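Local coordinates for uncharacterized protein (Exiguobacterium sibiricum, PDB 3B77) that is of unknown function but carries a bacterial pleckstrin-homology domain followed by a helical region that probably mediates oligomerisation, at residues A[3-16]-A[29-41]. Sequence-based numbering, arbitrary orientation.
Sequences DIGQVIHPDDFDKA and KIYFLIKSKTDEY
Gln6 and Lys35 form an antiparallel hydrogen-bonded pair, Gln6 N reaching Lys35 O at 2.7 Å and Lys35 N returning to Gln6 O at 2.9 Å. Val7 and Ile34 follow as a non-hydrogen-bonded pair, and Ile8 N gives a hydrogen bond to Leu33 O. At the same pair the return bond is replaced by a water, which donates to Ile8 O and accepts weakly from Leu33 N. On one face of the strands Val7 CG1 lies 3.8 Å from Phe32 CZ; on the other, Ile8 CD1 rests on Lys35 CB. The chain then turns back, and Phe13 lies flat between Ile30 and Pro10. Ile30 CG2 makes a CH-pi contact 4.0 Å from the Phe13 ring centroid, Pro10 CA covers the opposite face, and Phe13 CE1 meets Leu33 CB at 3.7 Å. A leucine in place of Phe13 would probably lose this two-sided packing and leave Ile30 CG2 without its aromatic partner. Leu33 CG stands anti to the backbone N (chi1 -178°), and with chi2 at 56° its CD2 branch meets Ala16 CB. Lys35 NZ reaches Asp12 O through a second water. The whole illustrates how a short N-terminal strand, outermost in a five-stranded antiparallel sheet, joins the two sheets of this bacterial PH domain, Gly5 also bonding by its backbone to Asp102 and Asp104.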
ATOM      1  N   ASP A   3      62.976  -6.219  18.409  1.00 88.81           N
ATOM      2  CA  ASP A   3      64.149  -6.910  19.070  1.00 88.44           C
ATOM      3  C   ASP A   3      64.173  -8.424  18.714  1.00 86.30           C
ATOM      4  O   ASP A   3      63.124  -9.055  18.590  1.00 85.95           O
ATOM      5  CB  ASP A   3      64.093  -6.663  20.585  1.00 89.57           C
ATOM      6  CG  ASP A   3      65.437  -6.860  21.276  1.00 90.65           C
ATOM      7  OD1 ASP A   3      65.953  -8.001  21.268  1.00 92.61           O
ATOM      8  OD2 ASP A   3      65.957  -5.878  21.868  1.00 92.14           O
ATOM      9  N   ILE A   4      65.368  -9.003  18.572  1.00 83.56           N
ATOM     10  CA  ILE A   4      65.512 -10.373  18.016  1.00 81.22           C
ATOM     11  C   ILE A   4      65.242 -11.506  19.024  1.00 77.53           C
ATOM     12  O   ILE A   4      65.786 -11.514  20.131  1.00 77.19           O
ATOM     13  CB  ILE A   4      66.887 -10.551  17.311  1.00 82.09           C
ATOM     14  CG1 ILE A   4      66.936  -9.725  15.993  1.00 83.75           C
ATOM     15  CG2 ILE A   4      67.146 -12.040  16.969  1.00 81.96           C
ATOM     16  CD1 ILE A   4      66.462  -8.205  16.068  1.00 82.65           C
ATOM     17  N   GLY A   5      64.414 -12.471  18.620  1.00 71.79           N
ATOM     18  CA  GLY A   5      63.925 -13.493  19.542  1.00 69.75           C
ATOM     19  C   GLY A   5      64.396 -14.905  19.339  1.00 68.14           C
ATOM     20  O   GLY A   5      64.879 -15.254  18.278  1.00 67.66           O
ATOM     21  N   GLN A   6      64.219 -15.715  20.384  1.00 68.88           N
ATOM     22  CA  GLN A   6      64.642 -17.111  20.394  1.00 69.32           C
ATOM     23  C   GLN A   6      63.454 -18.042  20.587  1.00 68.25           C
ATOM     24  O   GLN A   6      62.665 -17.864  21.504  1.00 68.85           O
ATOM     25  CB  GLN A   6      65.639 -17.374  21.542  1.00 70.18           C
ATOM     26  CG  GLN A   6      66.904 -16.488  21.577  1.00 70.66           C
ATOM     27  CD  GLN A   6      67.868 -16.756  20.447  1.00 71.10           C
ATOM     28  OE1 GLN A   6      68.146 -17.898  20.106  1.00 71.05           O
ATOM     29  NE2 GLN A   6      68.395 -15.694  19.866  1.00 70.76           N
ATOM     30  N   VAL A   7      63.349 -19.046  19.731  1.00 67.55           N
ATOM     31  CA  VAL A   7      62.370 -20.091  19.912  1.00 67.21           C
ATOM     32  C   VAL A   7      62.814 -20.926  21.103  1.00 68.40           C
ATOM     33  O   VAL A   7      63.938 -21.446  21.124  1.00 69.25           O
ATOM     34  CB  VAL A   7      62.257 -20.980  18.667  1.00 67.03           C
ATOM     35  CG1 VAL A   7      61.270 -22.118  18.907  1.00 66.57           C
ATOM     36  CG2 VAL A   7      61.850 -20.144  17.454  1.00 64.85           C
ATOM     37  N   ILE A   8      61.947 -21.029  22.105  1.00 69.50           N
ATOM     38  CA  ILE A   8      62.252 -21.775  23.312  1.00 69.96           C
ATOM     39  C   ILE A   8      61.856 -23.238  23.119  1.00 72.34           C
ATOM     40  O   ILE A   8      60.853 -23.536  22.488  1.00 73.23           O
ATOM     41  CB  ILE A   8      61.499 -21.192  24.522  1.00 69.21           C
ATOM     42  CG1 ILE A   8      61.763 -19.677  24.685  1.00 68.34           C
ATOM     43  CG2 ILE A   8      61.825 -21.962  25.773  1.00 67.63           C
ATOM     44  CD1 ILE A   8      63.209 -19.254  24.719  1.00 66.15           C
ATOM     45  N   HIS A   9      62.647 -24.142  23.675  1.00 75.08           N
ATOM     46  CA  HIS A   9      62.379 -25.567  23.617  1.00 76.74           C
ATOM     47  C   HIS A   9      61.296 -25.893  24.659  1.00 77.20           C
ATOM     48  O   HIS A   9      61.282 -25.302  25.725  1.00 77.10           O
ATOM     49  CB  HIS A   9      63.670 -26.334  23.931  1.00 77.63           C
ATOM     50  CG  HIS A   9      63.584 -27.805  23.679  1.00 78.85           C
ATOM     51  ND1 HIS A   9      63.089 -28.693  24.608  1.00 79.82           N
ATOM     52  CD2 HIS A   9      63.939 -28.548  22.606  1.00 80.07           C
ATOM     53  CE1 HIS A   9      63.127 -29.916  24.114  1.00 80.19           C
ATOM     54  NE2 HIS A   9      63.642 -29.857  22.901  1.00 79.95           N
ATOM     55  N   PRO A  10      60.370 -26.807  24.342  1.00 78.12           N
ATOM     56  CA  PRO A  10      59.322 -27.288  25.251  1.00 79.46           C
ATOM     57  C   PRO A  10      59.730 -27.606  26.691  1.00 81.51           C
ATOM     58  O   PRO A  10      58.922 -27.440  27.607  1.00 81.93           O
ATOM     59  CB  PRO A  10      58.844 -28.568  24.574  1.00 79.04           C
ATOM     60  CG  PRO A  10      59.064 -28.334  23.135  1.00 78.42           C
ATOM     61  CD  PRO A  10      60.227 -27.398  23.002  1.00 78.09           C
ATOM     62  N   ASP A  11      60.950 -28.093  26.882  1.00 84.58           N
ATOM     63  CA  ASP A  11      61.456 -28.409  28.222  1.00 86.40           C
ATOM     64  C   ASP A  11      61.574 -27.185  29.108  1.00 87.39           C
ATOM     65  O   ASP A  11      61.509 -27.304  30.337  1.00 88.26           O
ATOM     66  CB  ASP A  11      62.838 -29.054  28.151  1.00 86.60           C
ATOM     67  CG  ASP A  11      62.839 -30.360  27.412  1.00 86.32           C
ATOM     68  OD1 ASP A  11      61.750 -30.857  27.057  1.00 87.36           O
ATOM     69  OD2 ASP A  11      63.944 -30.882  27.172  1.00 86.19           O
ATOM     70  N   ASP A  12      61.757 -26.024  28.480  1.00 88.01           N
ATOM     71  CA  ASP A  12      61.907 -24.759  29.190  1.00 88.71           C
ATOM     72  C   ASP A  12      60.657 -23.879  29.175  1.00 87.14           C
ATOM     73  O   ASP A  12      60.749 -22.682  29.448  1.00 86.11           O
ATOM     74  CB  ASP A  12      63.069 -23.969  28.595  1.00 90.25           C
ATOM     75  CG  ASP A  12      64.388 -24.704  28.687  1.00 92.02           C
ATOM     76  OD1 ASP A  12      64.580 -25.489  29.636  1.00 94.46           O
ATOM     77  OD2 ASP A  12      65.244 -24.484  27.809  1.00 95.09           O
ATOM     78  N   PHE A  13      59.498 -24.459  28.866  1.00 85.42           N
ATOM     79  CA  PHE A  13      58.262 -23.681  28.852  1.00 84.07           C
ATOM     80  C   PHE A  13      57.890 -23.280  30.253  1.00 86.34           C
ATOM     81  O   PHE A  13      57.561 -22.118  30.479  1.00 86.88           O
ATOM     82  CB  PHE A  13      57.078 -24.422  28.208  1.00 79.07           C
ATOM     83  CG  PHE A  13      57.132 -24.503  26.703  1.00 75.78           C
ATOM     84  CD1 PHE A  13      57.900 -23.628  25.945  1.00 72.69           C
ATOM     85  CD2 PHE A  13      56.334 -25.418  26.038  1.00 72.10           C
ATOM     86  CE1 PHE A  13      57.918 -23.718  24.563  1.00 72.00           C
ATOM     87  CE2 PHE A  13      56.336 -25.498  24.649  1.00 70.74           C
ATOM     88  CZ  PHE A  13      57.136 -24.656  23.916  1.00 71.48           C
ATOM     89  N   ASP A  14      57.954 -24.233  31.185  1.00 89.61           N
ATOM     90  CA  ASP A  14      57.619 -23.969  32.597  1.00 91.78           C
ATOM     91  C   ASP A  14      58.546 -22.974  33.305  1.00 91.20           C
ATOM     92  O   ASP A  14      58.172 -22.418  34.330  1.00 92.05           O
ATOM     93  CB  ASP A  14      57.494 -25.269  33.395  1.00 93.54           C
ATOM     94  CG  ASP A  14      58.702 -26.160  33.262  1.00 96.43           C
ATOM     95  OD1 ASP A  14      59.808 -25.659  32.946  1.00100.44           O
ATOM     96  OD2 ASP A  14      58.539 -27.381  33.480  1.00100.41           O
ATOM     97  N   LYS A  15      59.723 -22.732  32.739  1.00 90.62           N
ATOM     98  CA  LYS A  15      60.672 -21.755  33.256  1.00 90.31           C
ATOM     99  C   LYS A  15      60.425 -20.351  32.710  1.00 87.99           C
ATOM    100  O   LYS A  15      61.107 -19.411  33.103  1.00 87.84           O
ATOM    101  CB  LYS A  15      62.100 -22.148  32.853  1.00 91.30           C
ATOM    102  CG  LYS A  15      62.545 -23.555  33.252  1.00 92.60           C
ATOM    103  CD  LYS A  15      63.951 -23.856  32.695  1.00 93.41           C
ATOM    104  CE  LYS A  15      64.407 -25.289  32.982  1.00 94.12           C
ATOM    105  NZ  LYS A  15      63.509 -26.324  32.393  1.00 93.89           N
ATOM    106  N   ALA A  16      59.483 -20.209  31.781  1.00 85.55           N
ATOM    107  CA  ALA A  16      59.209 -18.917  31.140  1.00 82.94           C
ATOM    108  C   ALA A  16      58.215 -18.102  31.932  1.00 80.74           C
ATOM    109  O   ALA A  16      57.311 -18.653  32.561  1.00 79.11           O
ATOM    110  CB  ALA A  16      58.688 -19.137  29.736  1.00 83.32           C
ATOM    111  N   LYS A  29      47.542 -25.173  26.926  1.00 68.86           N
ATOM    112  CA  LYS A  29      48.850 -25.758  26.752  1.00 68.84           C
ATOM    113  C   LYS A  29      49.674 -24.909  25.764  1.00 66.82           C
ATOM    114  O   LYS A  29      49.156 -24.451  24.755  1.00 66.70           O
ATOM    115  CB  LYS A  29      48.634 -27.202  26.284  1.00 69.73           C
ATOM    116  CG  LYS A  29      49.841 -27.898  25.688  1.00 72.95           C
ATOM    117  CD  LYS A  29      49.599 -29.399  25.490  1.00 74.57           C
ATOM    118  CE  LYS A  29      50.658 -29.999  24.580  1.00 76.33           C
ATOM    119  NZ  LYS A  29      51.992 -29.490  24.936  1.00 78.84           N
ATOM    120  N   ILE A  30      50.951 -24.679  26.076  1.00 65.29           N
ATOM    121  CA  ILE A  30      51.836 -23.857  25.225  1.00 63.70           C
ATOM    122  C   ILE A  30      52.397 -24.697  24.104  1.00 63.04           C
ATOM    123  O   ILE A  30      52.947 -25.754  24.356  1.00 64.12           O
ATOM    124  CB  ILE A  30      53.038 -23.287  25.982  1.00 63.02           C
ATOM    125  CG1 ILE A  30      52.606 -22.485  27.211  1.00 63.03           C
ATOM    126  CG2 ILE A  30      53.843 -22.394  25.075  1.00 63.01           C
ATOM    127  CD1 ILE A  30      53.760 -22.006  28.093  1.00 62.47           C
ATOM    128  N   TYR A  31      52.245 -24.232  22.866  1.00 62.92           N
ATOM    129  CA  TYR A  31      52.747 -24.937  21.684  1.00 61.87           C
ATOM    130  C   TYR A  31      53.925 -24.246  21.024  1.00 61.67           C
ATOM    131  O   TYR A  31      54.632 -24.859  20.239  1.00 63.13           O
ATOM    132  CB  TYR A  31      51.635 -25.122  20.661  1.00 61.46           C
ATOM    133  CG  TYR A  31      50.671 -26.226  21.015  1.00 61.16           C
ATOM    134  CD1 TYR A  31      49.565 -25.968  21.797  1.00 60.03           C
ATOM    135  CD2 TYR A  31      50.873 -27.532  20.566  1.00 60.72           C
ATOM    136  CE1 TYR A  31      48.677 -26.955  22.134  1.00 60.79           C
ATOM    137  CE2 TYR A  31      49.987 -28.538  20.906  1.00 61.72           C
ATOM    138  CZ  TYR A  31      48.885 -28.230  21.690  1.00 62.17           C
ATOM    139  OH  TYR A  31      47.969 -29.183  22.050  1.00 63.04           O
ATOM    140  N   PHE A  32      54.164 -22.979  21.332  1.00 61.22           N
ATOM    141  CA  PHE A  32      55.259 -22.270  20.700  1.00 60.53           C
ATOM    142  C   PHE A  32      55.552 -21.023  21.491  1.00 61.54           C
ATOM    143  O   PHE A  32      54.647 -20.263  21.798  1.00 62.64           O
ATOM    144  CB  PHE A  32      54.878 -21.907  19.276  1.00 60.06           C
ATOM    145  CG  PHE A  32      56.053 -21.855  18.338  1.00 61.13           C
ATOM    146  CD1 PHE A  32      56.795 -20.678  18.166  1.00 60.64           C
ATOM    147  CD2 PHE A  32      56.427 -22.983  17.621  1.00 60.05           C
ATOM    148  CE1 PHE A  32      57.886 -20.648  17.305  1.00 59.81           C
ATOM    149  CE2 PHE A  32      57.489 -22.941  16.767  1.00 59.58           C
ATOM    150  CZ  PHE A  32      58.219 -21.775  16.606  1.00 59.98           C
ATOM    151  N   LEU A  33      56.812 -20.825  21.848  1.00 63.09           N
ATOM    152  CA  LEU A  33      57.207 -19.670  22.635  1.00 63.38           C
ATOM    153  C   LEU A  33      58.438 -19.058  21.992  1.00 64.17           C
ATOM    154  O   LEU A  33      59.353 -19.771  21.561  1.00 64.98           O
ATOM    155  CB  LEU A  33      57.452 -20.065  24.090  1.00 63.34           C
ATOM    156  CG  LEU A  33      57.831 -19.014  25.144  1.00 63.46           C
ATOM    157  CD1 LEU A  33      56.859 -17.876  25.274  1.00 61.88           C
ATOM    158  CD2 LEU A  33      57.932 -19.711  26.453  1.00 63.61           C
ATOM    159  N   ILE A  34      58.402 -17.739  21.863  1.00 64.62           N
ATOM    160  CA  ILE A  34      59.490 -16.951  21.328  1.00 64.90           C
ATOM    161  C   ILE A  34      59.777 -15.929  22.403  1.00 67.34           C
ATOM    162  O   ILE A  34      58.879 -15.191  22.842  1.00 66.80           O
ATOM    163  CB  ILE A  34      59.098 -16.209  20.046  1.00 64.54           C
ATOM    164  CG1 ILE A  34      58.814 -17.203  18.913  1.00 63.91           C
ATOM    165  CG2 ILE A  34      60.199 -15.210  19.658  1.00 63.55           C
ATOM    166  CD1 ILE A  34      58.195 -16.585  17.683  1.00 62.28           C
ATOM    167  N   LYS A  35      61.018 -15.931  22.872  1.00 70.63           N
ATOM    168  CA  LYS A  35      61.432 -15.015  23.907  1.00 73.19           C
ATOM    169  C   LYS A  35      62.510 -14.096  23.352  1.00 72.49           C
ATOM    170  O   LYS A  35      63.467 -14.538  22.747  1.00 71.52           O
ATOM    171  CB  LYS A  35      61.930 -15.774  25.146  1.00 74.37           C
ATOM    172  CG  LYS A  35      61.979 -14.907  26.430  1.00 77.82           C
ATOM    173  CD  LYS A  35      62.683 -15.613  27.607  1.00 80.01           C
ATOM    174  CE  LYS A  35      61.911 -16.838  28.133  1.00 83.39           C
ATOM    175  NZ  LYS A  35      62.686 -17.592  29.192  1.00 84.33           N
ATOM    176  N   SER A  36      62.285 -12.809  23.526  1.00 73.43           N
ATOM    177  CA  SER A  36      63.242 -11.778  23.227  1.00 74.06           C
ATOM    178  C   SER A  36      63.614 -11.064  24.543  1.00 76.31           C
ATOM    179  O   SER A  36      63.086 -11.350  25.631  1.00 75.93           O
ATOM    180  CB  SER A  36      62.651 -10.809  22.203  1.00 73.87           C
ATOM    181  OG  SER A  36      62.724  -9.447  22.611  1.00 73.07           O
ATOM    182  N   LYS A  37      64.554 -10.143  24.427  1.00 78.42           N
ATOM    183  CA  LYS A  37      65.011  -9.337  25.549  1.00 79.41           C
ATOM    184  C   LYS A  37      63.877  -8.501  26.118  1.00 79.44           C
ATOM    185  O   LYS A  37      63.823  -8.272  27.321  1.00 80.06           O
ATOM    186  CB  LYS A  37      66.149  -8.422  25.060  1.00 80.27           C
ATOM    187  CG  LYS A  37      66.692  -7.393  26.050  1.00 81.61           C
ATOM    188  CD  LYS A  37      67.850  -6.591  25.432  1.00 82.50           C
ATOM    189  CE  LYS A  37      69.087  -7.468  25.126  1.00 83.84           C
ATOM    190  NZ  LYS A  37      70.321  -6.689  24.754  1.00 83.63           N
ATOM    191  N   THR A  38      62.976  -8.056  25.245  1.00 79.27           N
ATOM    192  CA  THR A  38      61.889  -7.152  25.613  1.00 78.74           C
ATOM    193  C   THR A  38      60.483  -7.774  25.595  1.00 76.83           C
ATOM    194  O   THR A  38      59.584  -7.294  26.272  1.00 76.70           O
ATOM    195  CB  THR A  38      61.901  -5.892  24.683  1.00 79.36           C
ATOM    196  OG1 THR A  38      62.071  -6.287  23.314  1.00 79.31           O
ATOM    197  CG2 THR A  38      63.043  -4.966  25.053  1.00 80.38           C
ATOM    198  N   ASP A  39      60.284  -8.832  24.823  1.00 75.10           N
ATOM    199  CA  ASP A  39      58.960  -9.434  24.683  1.00 72.44           C
ATOM    200  C   ASP A  39      58.979 -10.938  24.883  1.00 70.74           C
ATOM    201  O   ASP A  39      60.029 -11.564  24.834  1.00 70.02           O
ATOM    202  CB  ASP A  39      58.386  -9.129  23.293  1.00 72.57           C
ATOM    203  CG  ASP A  39      58.192  -7.649  23.045  1.00 72.84           C
ATOM    204  OD1 ASP A  39      59.192  -6.984  22.701  1.00 76.58           O
ATOM    205  OD2 ASP A  39      57.048  -7.158  23.153  1.00 71.57           O
ATOM    206  N   GLU A  40      57.794 -11.499  25.108  1.00 69.16           N
ATOM    207  CA  GLU A  40      57.601 -12.939  25.204  1.00 68.28           C
ATOM    208  C   GLU A  40      56.277 -13.281  24.496  1.00 66.22           C
ATOM    209  O   GLU A  40      55.226 -12.767  24.871  1.00 65.79           O
ATOM    210  CB  GLU A  40      57.567 -13.344  26.658  1.00 69.21           C
ATOM    211  CG  GLU A  40      57.994 -14.769  26.894  1.00 71.50           C
ATOM    212  CD  GLU A  40      58.367 -15.068  28.347  1.00 72.39           C
ATOM    213  OE1 GLU A  40      59.209 -14.344  28.920  1.00 74.01           O
ATOM    214  OE2 GLU A  40      57.846 -16.056  28.901  1.00 70.76           O
ATOM    215  N   TYR A  41      56.347 -14.096  23.442  1.00 63.10           N
ATOM    216  CA  TYR A  41      55.191 -14.417  22.607  1.00 60.59           C
ATOM    217  C   TYR A  41      54.823 -15.881  22.799  1.00 59.68           C
ATOM    218  O   TYR A  41      55.511 -16.763  22.324  1.00 59.39           O
ATOM    219  CB  TYR A  41      55.514 -14.153  21.141  1.00 59.77           C
ATOM    220  CG  TYR A  41      55.942 -12.747  20.852  1.00 59.29           C
ATOM    221  CD1 TYR A  41      55.022 -11.764  20.583  1.00 59.18           C
ATOM    222  CD2 TYR A  41      57.280 -12.406  20.830  1.00 61.05           C
ATOM    223  CE1 TYR A  41      55.415 -10.480  20.303  1.00 60.16           C
ATOM    224  CE2 TYR A  41      57.696 -11.118  20.554  1.00 60.16           C
ATOM    225  CZ  TYR A  41      56.759 -10.162  20.288  1.00 60.76           C
ATOM    226  OH  TYR A  41      57.142  -8.878  20.015  1.00 61.84           O
TER
HETATM  227  O   HOH W   1      58.544 -23.466  20.844  1.00 55.75           O
HETATM  228  O   HOH W   2      62.224 -20.240  29.251  1.00 65.58           O